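Local coordinates for protein Two-component system response regulator (Bacteroides fragilis, PDB 2QR3) that probably receives a phosphoryl signal through this N-terminal receiver domain and, as a whole protein, is thought to regulate transcription, binding ATP and specific DNA sequences, at residues Ile6-Asp11 / Leu21-His26; Leu16-Leu21 / Lys109-Gln114; Val50-Met55 / Glu118-Ala123; Val84-Tyr89 / Gln114-Thr119. All coordinates share one frame; numbering follows the deposited sequence.

Interaction 1. Residues Ile6-Asp11 / Leu21-His26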
loop_
_atom_site.group_PDB
_atom_site.type_symbol
_atom_site.label_atom_id
_atom_site.label_comp_id
_atom_site.label_asym_id
_atom_site.label_seq_id
_atom_site.Cartn_x
_atom_site.Cartn_y
_atom_site.Cartn_z
ATOM N N ILE A 6 5.876 0.467 -7.394
ATOM C CA ILE A 6 4.958 0.482 -6.234
ATOM C C ILE A 6 3.544 0.264 -6.737
ATOM O O ILE A 6 3.187 0.754 -7.808
ATOM C CB ILE A 6 5.013 1.809 -5.469
ATOM C CG1 ILE A 6 4.100 1.759 -4.228
ATOM C CG2 ILE A 6 4.665 3.021 -6.347
ATOM C CD1 ILE A 6 4.391 2.928 -3.216
ATOM N N ILE A 7 2.749 -0.491 -5.983
ATOM C CA ILE A 7 1.332 -0.693 -6.319
ATOM C C ILE A 7 0.527 0.063 -5.228
ATOM O O ILE A 7 0.771 -0.109 -4.029
ATOM C CB ILE A 7 0.964 -2.191 -6.327
ATOM C CG1 ILE A 7 1.755 -2.931 -7.426
ATOM C CG2 ILE A 7 -0.556 -2.429 -6.503
ATOM C CD1 ILE A 7 1.706 -4.392 -7.216
ATOM N N ILE A 8 -0.417 0.890 -5.662
ATOM C CA ILE A 8 -1.357 1.559 -4.753
ATOM C C ILE A 8 -2.763 1.002 -4.974
ATOM O O ILE A 8 -3.269 0.985 -6.121
ATOM C CB ILE A 8 -1.311 3.096 -4.950
ATOM C CG1 ILE A 8 0.141 3.590 -4.773
ATOM C CG2 ILE A 8 -2.168 3.794 -3.921
ATOM C CD1 ILE A 8 0.789 3.763 -6.039
ATOM N N VAL A 9 -3.383 0.560 -3.887
ATOM C CA VAL A 9 -4.651 -0.141 -3.936
ATOM C C VAL A 9 -5.606 0.713 -3.108
ATOM O O VAL A 9 -5.444 0.836 -1.887
ATOM C CB VAL A 9 -4.535 -1.563 -3.293
ATOM C CG1 VAL A 9 -5.870 -2.308 -3.391
ATOM C CG2 VAL A 9 -3.356 -2.384 -3.913
ATOM N N ASP A 10 -6.614 1.288 -3.757
ATOM C CA ASP A 10 -7.561 2.148 -3.010
ATOM C C ASP A 10 -8.879 2.223 -3.784
ATOM O O ASP A 10 -8.874 2.215 -5.023
ATOM C CB ASP A 10 -6.954 3.548 -2.816
ATOM C CG ASP A 10 -7.583 4.319 -1.637
ATOM O OD1 ASP A 10 -8.786 4.681 -1.713
ATOM O OD2 ASP A 10 -6.886 4.562 -0.613
ATOM N N ASP A 11 -9.983 2.274 -3.038
ATOM C CA ASP A 11 -11.343 2.383 -3.583
ATOM C C ASP A 11 -11.616 3.785 -4.118
ATOM O O ASP A 11 -12.538 3.972 -4.925
ATOM C CB ASP A 11 -12.363 2.105 -2.478
ATOM C CG ASP A 11 -12.561 0.616 -2.211
ATOM O OD1 ASP A 11 -12.162 -0.208 -3.064
ATOM O OD2 ASP A 11 -13.144 0.295 -1.145
ATOM N N LEU A 21 0.451 11.230 -8.533
ATOM C CA LEU A 21 1.133 12.503 -8.739
ATOM C C LEU A 21 2.286 12.699 -7.759
ATOM O O LEU A 21 3.356 13.194 -8.129
ATOM C CB LEU A 21 0.134 13.675 -8.671
ATOM C CG LEU A 21 0.690 15.105 -8.809
ATOM C CD1 LEU A 21 1.564 15.288 -10.039
ATOM C CD2 LEU A 21 -0.474 16.086 -8.851
ATOM N N LEU A 22 2.084 12.315 -6.497
ATOM C CA LEU A 22 3.096 12.507 -5.486
ATOM C C LEU A 22 4.288 11.570 -5.670
ATOM O O LEU A 22 5.416 11.938 -5.336
ATOM C CB LEU A 22 2.503 12.319 -4.074
ATOM C CG LEU A 22 1.467 13.355 -3.632
ATOM C CD1 LEU A 22 0.633 12.847 -2.430
ATOM C CD2 LEU A 22 2.125 14.721 -3.341
ATOM N N LEU A 23 4.050 10.355 -6.184
ATOM C CA LEU A 23 5.101 9.330 -6.169
ATOM C C LEU A 23 5.785 9.095 -7.508
ATOM O O LEU A 23 6.848 8.450 -7.528
ATOM C CB LEU A 23 4.540 7.999 -5.629
ATOM C CG LEU A 23 3.904 8.044 -4.229
ATOM C CD1 LEU A 23 3.362 6.638 -3.864
ATOM C CD2 LEU A 23 4.841 8.560 -3.120
ATOM N N LYS A 24 5.138 9.572 -8.590
ATOM C CA LYS A 24 5.560 9.467 -10.019
ATOM C C LYS A 24 7.063 9.674 -10.220
ATOM O O LYS A 24 7.682 9.088 -11.113
ATOM C CB LYS A 24 4.881 10.597 -10.833
ATOM C CG LYS A 24 3.706 10.273 -11.719
ATOM C CD LYS A 24 3.281 11.582 -12.465
ATOM C CE LYS A 24 2.175 11.356 -13.519
ATOM N NZ LYS A 24 0.803 11.716 -13.023
ATOM N N ASN A 25 7.645 10.558 -9.420
ATOM C CA ASN A 25 9.012 10.983 -9.697
ATOM C C ASN A 25 10.054 10.393 -8.780
ATOM O O ASN A 25 11.235 10.786 -8.814
ATOM C CB ASN A 25 9.093 12.508 -9.760
ATOM C CG ASN A 25 9.109 12.991 -11.173
ATOM O OD1 ASN A 25 8.068 13.377 -11.715
ATOM N ND2 ASN A 25 10.269 12.875 -11.825
ATOM N N HIS A 26 9.613 9.429 -7.977
ATOM C CA HIS A 26 10.492 8.704 -7.085
ATOM C C HIS A 26 10.617 7.254 -7.488
ATOM O O HIS A 26 11.733 6.728 -7.601
ATOM C CB HIS A 26 10.043 8.857 -5.633
ATOM C CG HIS A 26 10.317 10.217 -5.087
ATOM N ND1 HIS A 26 9.539 11.309 -5.404
ATOM C CD2 HIS A 26 11.321 10.679 -4.306
ATOM C CE1 HIS A 26 10.035 12.385 -4.816
ATOM N NE2 HIS A 26 11.115 12.029 -4.142
#
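Ile6 and Leu23 meet at their methyl ends, with the two side chains crossing at about a right angle: CD1 of Ile6 lies 3.9 Å from CD1 of Leu23. Ile6 reaches that far because CG1 stands trans to its backbone N (chi1 -177°) and the chain continues extended to CD1, so the long branch is the one sent up from the sheet to the helix. Leu23 answers with CG placed opposite its carbonyl carbon (chi1 -57°), which carries the isobutyl fork down over the strand. The same CD1 of Leu23 also lies 4.4 Å from CD1 of Ile8, a looser approach, so one leucine methyl bears on two isoleucines that point to the same face of strand 5-9. The contact is internal to the first beta-alpha-beta unit of the CheY-like receiver fold, strand 5-9, helix 13-23 and strand 29-33, and lies at the C-terminal part of that helix. Branched aliphatic residues suit a parallel strand covered by a helix, since they fill the interface with carbon and need no polar partner. Leu120 of helix 113-124 touches both Ile6 and Leu23, and Val30 of the neighbouring strand packs on both isoleucines.

Interaction 2. Residues Leu16-Leu21 / Lys109-Gln114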
loop_
_atom_site.group_PDB
_atom_site.type_symbol
_atom_site.label_atom_id
_atom_site.label_comp_id
_atom_site.label_asym_id
_atom_site.label_seq_id
_atom_site.Cartn_x
_atom_site.Cartn_y
_atom_site.Cartn_z
ATOM N N LEU A 16 -5.989 7.751 -5.536
ATOM C CA LEU A 16 -5.078 7.217 -6.561
ATOM C C LEU A 16 -4.479 8.320 -7.434
ATOM O O LEU A 16 -3.275 8.349 -7.662
ATOM C CB LEU A 16 -5.821 6.208 -7.439
ATOM C CG LEU A 16 -6.333 4.973 -6.689
ATOM C CD1 LEU A 16 -7.033 4.073 -7.693
ATOM C CD2 LEU A 16 -5.128 4.265 -6.005
ATOM N N THR A 17 -5.319 9.234 -7.905
ATOM C CA THR A 17 -4.833 10.397 -8.656
ATOM C C THR A 17 -3.774 11.168 -7.857
ATOM O O THR A 17 -2.700 11.474 -8.386
ATOM C CB THR A 17 -6.021 11.317 -9.070
ATOM O OG1 THR A 17 -6.910 10.586 -9.928
ATOM C CG2 THR A 17 -5.564 12.589 -9.794
ATOM N N ALA A 18 -4.065 11.460 -6.591
ATOM C CA ALA A 18 -3.154 12.265 -5.772
ATOM C C ALA A 18 -1.854 11.520 -5.520
ATOM O O ALA A 18 -0.784 12.083 -5.590
ATOM C CB ALA A 18 -3.798 12.638 -4.454
ATOM N N VAL A 19 -1.942 10.241 -5.180
ATOM C CA VAL A 19 -0.734 9.543 -4.751
ATOM C C VAL A 19 0.177 9.307 -5.948
ATOM O O VAL A 19 1.413 9.411 -5.830
ATOM C CB VAL A 19 -1.095 8.233 -3.997
ATOM C CG1 VAL A 19 0.167 7.420 -3.698
ATOM C CG2 VAL A 19 -1.825 8.571 -2.704
ATOM N N GLN A 20 -0.435 9.022 -7.101
ATOM C CA GLN A 20 0.303 8.821 -8.355
ATOM C C GLN A 20 1.116 10.080 -8.615
ATOM O O GLN A 20 2.333 10.018 -8.855
ATOM C CB GLN A 20 -0.688 8.511 -9.493
ATOM C CG GLN A 20 -0.175 8.646 -10.927
ATOM C CD GLN A 20 0.342 7.336 -11.515
ATOM O OE1 GLN A 20 -0.401 6.337 -11.648
ATOM N NE2 GLN A 20 1.616 7.346 -11.917
ATOM N N LEU A 21 0.451 11.230 -8.533
ATOM C CA LEU A 21 1.133 12.503 -8.739
ATOM C C LEU A 21 2.286 12.699 -7.759
ATOM O O LEU A 21 3.356 13.194 -8.129
ATOM C CB LEU A 21 0.134 13.675 -8.671
ATOM C CG LEU A 21 0.690 15.105 -8.809
ATOM C CD1 LEU A 21 1.564 15.288 -10.039
ATOM C CD2 LEU A 21 -0.474 16.086 -8.851
ATOM N N LYS A 109 -4.618 8.920 6.852
ATOM C CA LYS A 109 -5.231 9.954 6.002
ATOM C C LYS A 109 -6.089 10.860 6.917
ATOM O O LYS A 109 -6.715 10.358 7.834
ATOM C CB LYS A 109 -6.182 9.334 5.003
ATOM C CG LYS A 109 -5.673 8.226 4.130
ATOM C CD LYS A 109 -6.879 7.515 3.489
ATOM C CE LYS A 109 -6.492 6.771 2.209
ATOM N NZ LYS A 109 -7.605 6.005 1.527
ATOM N N PRO A 110 -6.118 12.185 6.673
ATOM C CA PRO A 110 -5.360 12.896 5.651
ATOM C C PRO A 110 -3.878 12.809 5.973
ATOM O O PRO A 110 -3.478 12.923 7.143
ATOM C CB PRO A 110 -5.876 14.344 5.760
ATOM C CG PRO A 110 -6.386 14.455 7.176
ATOM C CD PRO A 110 -6.950 13.104 7.492
ATOM N N TRP A 111 -3.074 12.580 4.946
ATOM C CA TRP A 111 -1.646 12.375 5.104
ATOM C C TRP A 111 -0.835 13.666 4.992
ATOM O O TRP A 111 -1.341 14.717 4.561
ATOM C CB TRP A 111 -1.149 11.348 4.065
ATOM C CG TRP A 111 -1.277 11.793 2.659
ATOM C CD1 TRP A 111 -0.321 12.397 1.919
ATOM C CD2 TRP A 111 -2.437 11.660 1.795
ATOM N NE1 TRP A 111 -0.805 12.684 0.644
ATOM C CE2 TRP A 111 -2.090 12.224 0.542
ATOM C CE3 TRP A 111 -3.721 11.124 1.960
ATOM C CZ2 TRP A 111 -2.983 12.282 -0.532
ATOM C CZ3 TRP A 111 -4.613 11.168 0.876
ATOM C CH2 TRP A 111 -4.243 11.750 -0.352
ATOM N N ASP A 112 0.422 13.577 5.408
ATOM C CA ASP A 112 1.395 14.611 5.143
ATOM C C ASP A 112 2.196 14.110 3.950
ATOM O O ASP A 112 2.596 12.928 3.925
ATOM C CB ASP A 112 2.283 14.859 6.378
ATOM C CG ASP A 112 3.473 15.747 6.061
ATOM O OD1 ASP A 112 3.342 16.998 6.164
ATOM O OD2 ASP A 112 4.517 15.203 5.631
ATOM N N ASN A 113 2.388 14.954 2.943
ATOM C CA ASN A 113 2.998 14.508 1.683
ATOM C C ASN A 113 4.405 13.947 1.856
ATOM O O ASN A 113 4.735 12.880 1.326
ATOM C CB ASN A 113 3.039 15.631 0.638
ATOM C CG ASN A 113 1.669 15.994 0.115
ATOM O OD1 ASN A 113 0.726 15.222 0.252
ATOM N ND2 ASN A 113 1.557 17.170 -0.517
ATOM N N GLN A 114 5.229 14.657 2.623
ATOM C CA GLN A 114 6.600 14.167 2.846
ATOM C C GLN A 114 6.658 12.909 3.697
ATOM O O GLN A 114 7.434 12.018 3.380
ATOM C CB GLN A 114 7.545 15.270 3.367
ATOM C CG GLN A 114 9.046 14.941 3.180
ATOM C CD GLN A 114 9.542 14.965 1.705
ATOM O OE1 GLN A 114 8.811 15.344 0.780
ATOM N NE2 GLN A 114 10.801 14.567 1.501
#
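The closest backbone approach is 8.9 Å, from CA of Val19 in the middle of helix 13-23 to CA of Asn113 in the first turn of helix 113-124, a gap bridged mainly by one large side chain, that of Trp111. Its six-membered ring reaches across to the helix, and CZ2 of Trp111 comes within 4.0 Å of CB of Ala18, which sits at the ring's edge, near its plane. Val19 touches the same ring carbon from an oblique direction, its CG2 4.5 Å from CZ2 of Trp111. A small alanine lets the indole edge come near the helix surface, while the valine beside it adds a methyl on the buried side. The indole owes its position to a first torsion that sets CG between the backbone N and the carbonyl carbon (chi1 64°), and a weak hydrogen bond from NE1 of Trp111 to OD1 of Asn113, 3.0 Å long and bent to 122°, links the ring loosely to the start of the next helix. In the receiver fold this is the turn that follows the last strand, where Lys109 and cis-Pro110 form the Lys-Pro pair familiar from CheY-like domains. Lys109 NZ makes a salt bridge with Asp10 OD2, near the predicted phosphorylation site Asp54. Asp112 then occupies the N-cap position of helix 113-124, with OD2 accepting from the backbone N of Lys115, a role that its short carboxylate fills well. The tryptophan ring also meets the ring of Phe86, on the same side of the indole plane as Val19 CG2, their planes inclined by about 50°.

Interaction 3. Residues Val50-Met55 / Glu118-Ala123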
loop_
_atom_site.group_PDB
_atom_site.type_symbol
_atom_site.label_atom_id
_atom_site.label_comp_id
_atom_site.label_asym_id
_atom_site.label_seq_id
_atom_site.Cartn_x
_atom_site.Cartn_y
_atom_site.Cartn_z
ATOM N N VAL A 50 6.885 -2.443 -2.881
ATOM C CA VAL A 50 6.035 -2.139 -1.728
ATOM C C VAL A 50 4.591 -2.008 -2.277
ATOM O O VAL A 50 4.415 -1.715 -3.476
ATOM C CB VAL A 50 6.538 -0.853 -0.991
ATOM C CG1 VAL A 50 6.500 0.341 -1.895
ATOM C CG2 VAL A 50 5.733 -0.585 0.310
ATOM N N VAL A 51 3.591 -2.257 -1.418
ATOM C CA VAL A 51 2.188 -2.060 -1.767
ATOM C C VAL A 51 1.653 -1.082 -0.737
ATOM O O VAL A 51 1.878 -1.271 0.475
ATOM C CB VAL A 51 1.366 -3.375 -1.664
ATOM C CG1 VAL A 51 -0.133 -3.123 -2.005
ATOM C CG2 VAL A 51 1.910 -4.435 -2.640
ATOM N N LEU A 52 0.954 -0.044 -1.191
ATOM C CA LEU A 52 0.203 0.844 -0.277
ATOM C C LEU A 52 -1.257 0.406 -0.360
ATOM O O LEU A 52 -1.881 0.500 -1.442
ATOM C CB LEU A 52 0.337 2.328 -0.704
ATOM C CG LEU A 52 -0.424 3.352 0.182
ATOM C CD1 LEU A 52 0.067 3.261 1.655
ATOM C CD2 LEU A 52 -0.198 4.770 -0.384
ATOM N N LEU A 53 -1.784 -0.095 0.756
ATOM C CA LEU A 53 -3.099 -0.753 0.798
ATOM C C LEU A 53 -4.139 -0.011 1.668
ATOM O O LEU A 53 -3.990 0.119 2.902
ATOM C CB LEU A 53 -2.965 -2.205 1.299
ATOM C CG LEU A 53 -4.240 -3.050 1.486
ATOM C CD1 LEU A 53 -4.938 -3.312 0.137
ATOM C CD2 LEU A 53 -3.847 -4.373 2.188
ATOM N N ASP A 54 -5.229 0.401 1.014
ATOM C CA ASP A 54 -6.404 1.023 1.650
ATOM C C ASP A 54 -6.965 0.101 2.741
ATOM O O ASP A 54 -7.288 -1.051 2.493
ATOM C CB ASP A 54 -7.443 1.260 0.515
ATOM C CG ASP A 54 -8.787 1.863 0.969
ATOM O OD1 ASP A 54 -9.025 2.193 2.157
ATOM O OD2 ASP A 54 -9.629 2.007 0.040
ATOM N N MET A 55 -7.091 0.645 3.951
ATOM C CA MET A 55 -7.573 -0.085 5.117
ATOM C C MET A 55 -8.984 -0.608 4.830
ATOM O O MET A 55 -9.412 -1.630 5.391
ATOM C CB MET A 55 -7.591 0.906 6.283
ATOM C CG MET A 55 -7.557 0.420 7.711
ATOM S SD MET A 55 -6.119 -0.551 8.298
ATOM C CE MET A 55 -7.129 -2.018 8.135
ATOM N N GLU A 118 8.213 9.277 2.627
ATOM C CA GLU A 118 9.262 8.746 3.487
ATOM C C GLU A 118 8.950 7.375 4.024
ATOM O O GLU A 118 9.825 6.505 4.029
ATOM C CB GLU A 118 9.587 9.722 4.608
ATOM C CG GLU A 118 10.253 10.969 4.017
ATOM C CD GLU A 118 10.988 11.814 5.038
ATOM O OE1 GLU A 118 10.778 11.622 6.260
ATOM O OE2 GLU A 118 11.771 12.680 4.590
ATOM N N THR A 119 7.704 7.180 4.455
ATOM C CA THR A 119 7.241 5.855 4.929
ATOM C C THR A 119 7.381 4.825 3.831
ATOM O O THR A 119 7.811 3.703 4.097
ATOM C CB THR A 119 5.802 5.929 5.463
ATOM O OG1 THR A 119 5.759 6.851 6.570
ATOM C CG2 THR A 119 5.266 4.561 5.906
ATOM N N LEU A 120 7.020 5.212 2.597
ATOM C CA LEU A 120 7.027 4.252 1.480
ATOM C C LEU A 120 8.462 3.946 1.058
ATOM O O LEU A 120 8.802 2.806 0.844
ATOM C CB LEU A 120 6.222 4.776 0.289
ATOM C CG LEU A 120 4.721 4.781 0.564
ATOM C CD1 LEU A 120 3.989 5.690 -0.488
ATOM C CD2 LEU A 120 4.147 3.341 0.603
ATOM N N LEU A 121 9.297 4.971 0.963
ATOM C CA LEU A 121 10.724 4.720 0.670
ATOM C C LEU A 121 11.358 3.828 1.724
ATOM O O LEU A 121 12.069 2.858 1.380
ATOM C CB LEU A 121 11.507 6.023 0.539
ATOM C CG LEU A 121 11.073 7.012 -0.551
ATOM C CD1 LEU A 121 11.777 8.359 -0.404
ATOM C CD2 LEU A 121 11.325 6.461 -1.939
ATOM N N ASN A 122 11.127 4.126 3.000
ATOM C CA ASN A 122 11.669 3.283 4.067
ATOM C C ASN A 122 11.149 1.845 3.977
ATOM O O ASN A 122 11.896 0.897 4.149
ATOM C CB ASN A 122 11.414 3.909 5.448
ATOM C CG ASN A 122 12.217 5.202 5.672
ATOM O OD1 ASN A 122 13.078 5.566 4.868
ATOM N ND2 ASN A 122 11.921 5.903 6.766
ATOM N N ALA A 123 9.851 1.679 3.691
ATOM C CA ALA A 123 9.281 0.327 3.618
ATOM C C ALA A 123 9.898 -0.477 2.491
ATOM O O ALA A 123 10.084 -1.692 2.623
ATOM C CB ALA A 123 7.751 0.371 3.458
#
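Val50 and Leu52 pack against Leu120 and Ala123 entirely through apolar contacts between carbon atoms. CG2 of Val50 is the branch that reaches the helix: it lies 3.9 Å from CB of Ala123 and 4.2 Å from CD2 of Leu120, wedged toward both. That branch is trans to the valine's backbone N, while CG1 takes the position between N and the carbonyl carbon (chi1 61°). The second strand residue takes part through its stem, since CB of Leu52 is 4.2 Å from CD2 of Leu120, so this one leucine methyl touches two alternate side chains of the strand. In the doubly wound alpha/beta receiver fold, strand 48-54 is the centre of the five-stranded parallel sheet, and helix 113-124 lies over one of its faces. The axes of strand 50-54 and helix segment 118-123 come within 8.9 Å, their N-to-C directions 142° apart. Ala123 stands where the backbones come closest, 6.7 Å between its CA and that of Val50, and has just a methyl to offer, while Leu120 extends an isobutyl group toward the sheet. Backbone bonds bind Val50 and Leu52 to Ile7 of strand 5-9, and strand 48-54 itself carries Asp54, the predicted phosphorylation site, at its C-terminal end.

Interaction 4. Residues Val84-Tyr89 / Gln114-Thr119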
loop_
_atom_site.group_PDB
_atom_site.type_symbol
_atom_site.label_atom_id
_atom_site.label_comp_id
_atom_site.label_asym_id
_atom_site.label_seq_id
_atom_site.Cartn_x
_atom_site.Cartn_y
_atom_site.Cartn_z
ATOM N N VAL A 84 2.179 -1.511 3.267
ATOM C CA VAL A 84 1.938 -0.369 4.144
ATOM C C VAL A 84 0.425 -0.082 4.090
ATOM O O VAL A 84 -0.111 0.077 3.013
ATOM C CB VAL A 84 2.735 0.865 3.662
ATOM C CG1 VAL A 84 2.389 2.118 4.524
ATOM C CG2 VAL A 84 4.256 0.574 3.732
ATOM N N LEU A 85 -0.240 -0.043 5.242
ATOM C CA LEU A 85 -1.690 0.248 5.298
ATOM C C LEU A 85 -1.926 1.758 5.226
ATOM O O LEU A 85 -1.158 2.538 5.801
ATOM C CB LEU A 85 -2.275 -0.326 6.604
ATOM C CG LEU A 85 -2.188 -1.861 6.653
ATOM C CD1 LEU A 85 -2.534 -2.317 8.055
ATOM C CD2 LEU A 85 -3.154 -2.502 5.601
ATOM N N PHE A 86 -3.000 2.168 4.528
ATOM C CA PHE A 86 -3.335 3.585 4.354
ATOM C C PHE A 86 -4.669 3.709 5.090
ATOM O O PHE A 86 -5.687 3.140 4.641
ATOM C CB PHE A 86 -3.503 3.876 2.856
ATOM C CG PHE A 86 -3.226 5.297 2.437
ATOM C CD1 PHE A 86 -2.678 6.242 3.293
ATOM C CD2 PHE A 86 -3.449 5.669 1.103
ATOM C CE1 PHE A 86 -2.399 7.558 2.867
ATOM C CE2 PHE A 86 -3.161 6.980 0.663
ATOM C CZ PHE A 86 -2.638 7.919 1.543
ATOM N N THR A 87 -4.666 4.436 6.210
ATOM C CA THR A 87 -5.783 4.363 7.153
ATOM C C THR A 87 -6.374 5.735 7.509
ATOM O O THR A 87 -5.640 6.668 7.774
ATOM C CB THR A 87 -5.379 3.598 8.456
ATOM O OG1 THR A 87 -6.534 3.445 9.294
ATOM C CG2 THR A 87 -4.341 4.370 9.245
ATOM N N ALA A 88 -7.706 5.841 7.504
ATOM C CA ALA A 88 -8.367 7.001 8.098
ATOM C C ALA A 88 -8.104 7.026 9.607
ATOM O O ALA A 88 -7.877 5.975 10.220
ATOM C CB ALA A 88 -9.875 6.938 7.831
ATOM N N TYR A 89 -8.182 8.201 10.229
ATOM C CA TYR A 89 -8.097 8.253 11.699
ATOM C C TYR A 89 -9.125 7.361 12.395
ATOM O O TYR A 89 -8.844 6.769 13.451
ATOM C CB TYR A 89 -8.177 9.699 12.240
ATOM C CG TYR A 89 -6.864 10.428 12.200
ATOM C CD1 TYR A 89 -6.556 11.250 11.132
ATOM C CD2 TYR A 89 -5.908 10.271 13.219
ATOM C CE1 TYR A 89 -5.336 11.919 11.065
ATOM C CE2 TYR A 89 -4.674 10.939 13.159
ATOM C CZ TYR A 89 -4.402 11.763 12.078
ATOM O OH TYR A 89 -3.210 12.454 11.962
ATOM N N GLN A 114 5.229 14.657 2.623
ATOM C CA GLN A 114 6.600 14.167 2.846
ATOM C C GLN A 114 6.658 12.909 3.697
ATOM O O GLN A 114 7.434 12.018 3.380
ATOM C CB GLN A 114 7.545 15.270 3.367
ATOM C CG GLN A 114 9.046 14.941 3.180
ATOM C CD GLN A 114 9.542 14.965 1.705
ATOM O OE1 GLN A 114 8.811 15.344 0.780
ATOM N NE2 GLN A 114 10.801 14.567 1.501
ATOM N N LYS A 115 5.842 12.824 4.745
ATOM C CA LYS A 115 5.725 11.614 5.561
ATOM C C LYS A 115 5.268 10.396 4.736
ATOM O O LYS A 115 5.778 9.291 4.917
ATOM C CB LYS A 115 4.757 11.839 6.724
ATOM C CG LYS A 115 5.002 10.944 7.931
ATOM C CD LYS A 115 4.046 11.260 9.114
ATOM C CE LYS A 115 4.452 10.486 10.368
ATOM N NZ LYS A 115 3.575 10.757 11.571
ATOM N N LEU A 116 4.320 10.599 3.827
ATOM C CA LEU A 116 3.842 9.500 2.987
ATOM C C LEU A 116 4.991 8.961 2.167
ATOM O O LEU A 116 5.228 7.759 2.143
ATOM C CB LEU A 116 2.688 9.972 2.068
ATOM C CG LEU A 116 2.245 9.031 0.968
ATOM C CD1 LEU A 116 1.647 7.733 1.514
ATOM C CD2 LEU A 116 1.239 9.708 0.039
ATOM N N LEU A 117 5.723 9.853 1.512
ATOM C CA LEU A 117 6.831 9.423 0.657
ATOM C C LEU A 117 7.866 8.681 1.488
ATOM O O LEU A 117 8.344 7.607 1.095
ATOM C CB LEU A 117 7.466 10.611 -0.070
ATOM C CG LEU A 117 8.719 10.325 -0.919
ATOM C CD1 LEU A 117 8.505 9.238 -2.003
ATOM C CD2 LEU A 117 9.201 11.654 -1.520
ATOM N N GLU A 118 8.213 9.277 2.627
ATOM C CA GLU A 118 9.262 8.746 3.487
ATOM C C GLU A 118 8.950 7.375 4.024
ATOM O O GLU A 118 9.825 6.505 4.029
ATOM C CB GLU A 118 9.587 9.722 4.608
ATOM C CG GLU A 118 10.253 10.969 4.017
ATOM C CD GLU A 118 10.988 11.814 5.038
ATOM O OE1 GLU A 118 10.778 11.622 6.260
ATOM O OE2 GLU A 118 11.771 12.680 4.590
ATOM N N THR A 119 7.704 7.180 4.455
ATOM C CA THR A 119 7.241 5.855 4.929
ATOM C C THR A 119 7.381 4.825 3.831
ATOM O O THR A 119 7.811 3.703 4.097
ATOM C CB THR A 119 5.802 5.929 5.463
ATOM O OG1 THR A 119 5.759 6.851 6.570
ATOM C CG2 THR A 119 5.266 4.561 5.906
#
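Strand 83-88 and helix 113-124 are packed here as sheet and covering helix in the receiver fold, with two pairs of side chains making the junction. At the start of the strand segment, CG1 of Val84 meets CG2 of Thr119 at 4.0 Å, the two side chains crossing obliquely. Both methyls are trans to their own backbone N, which points each one at the other. Two residues on, Phe86 approaches Leu116: CE1 of the ring lies 4.3 Å from CD1 of the leucine, an oblique approach. The ring reaches out because chi1 is -153°, taking it from the strand toward the helix, and it also packs on Val15 and Val19 of helix 13-23 and meets the ring of Trp111. Thr119 has a polar branch to account for as well. Its hydroxyl donates to O of Lys115 one turn earlier (OG1 to O, 2.9 Å), tilted 34° from the carbonyl plane, while the backbone N of Thr119 reaches the same oxygen from the opposite face of that plane. Valine, phenylalanine and leucine are wholly apolar at their ends, as a sheet-helix seam asks. The doubly used carbonyl of Lys115 gives the threonine hydroxyl a partner within its own helix, so its methyl can face Val84 and the contact with the strand remains one of carbon against carbon.

Interactions 1, 3 and 4 set helices on one face of the parallel sheet and are buried; interaction 2 joins helix 13-23 to the turn before helix 113-124 and is only partly buried. Interaction 3 lies nearest the chain's centre, about 5 Å away between centres, and interaction 2 farthest, about 12 Å. Interactions 2, 3 and 4 all use helix 113-124, while interactions 1 and 2 share helix 13-23. Strands 5-9, 48-54 and 83-88, neighbours in the sheet, supply interactions 1, 3 and 4 in turn. Aliphatic methyls dominate interactions 1 and 3, interaction 4 adds phenylalanine and a threonine, and interaction 2 depends on an indole edge.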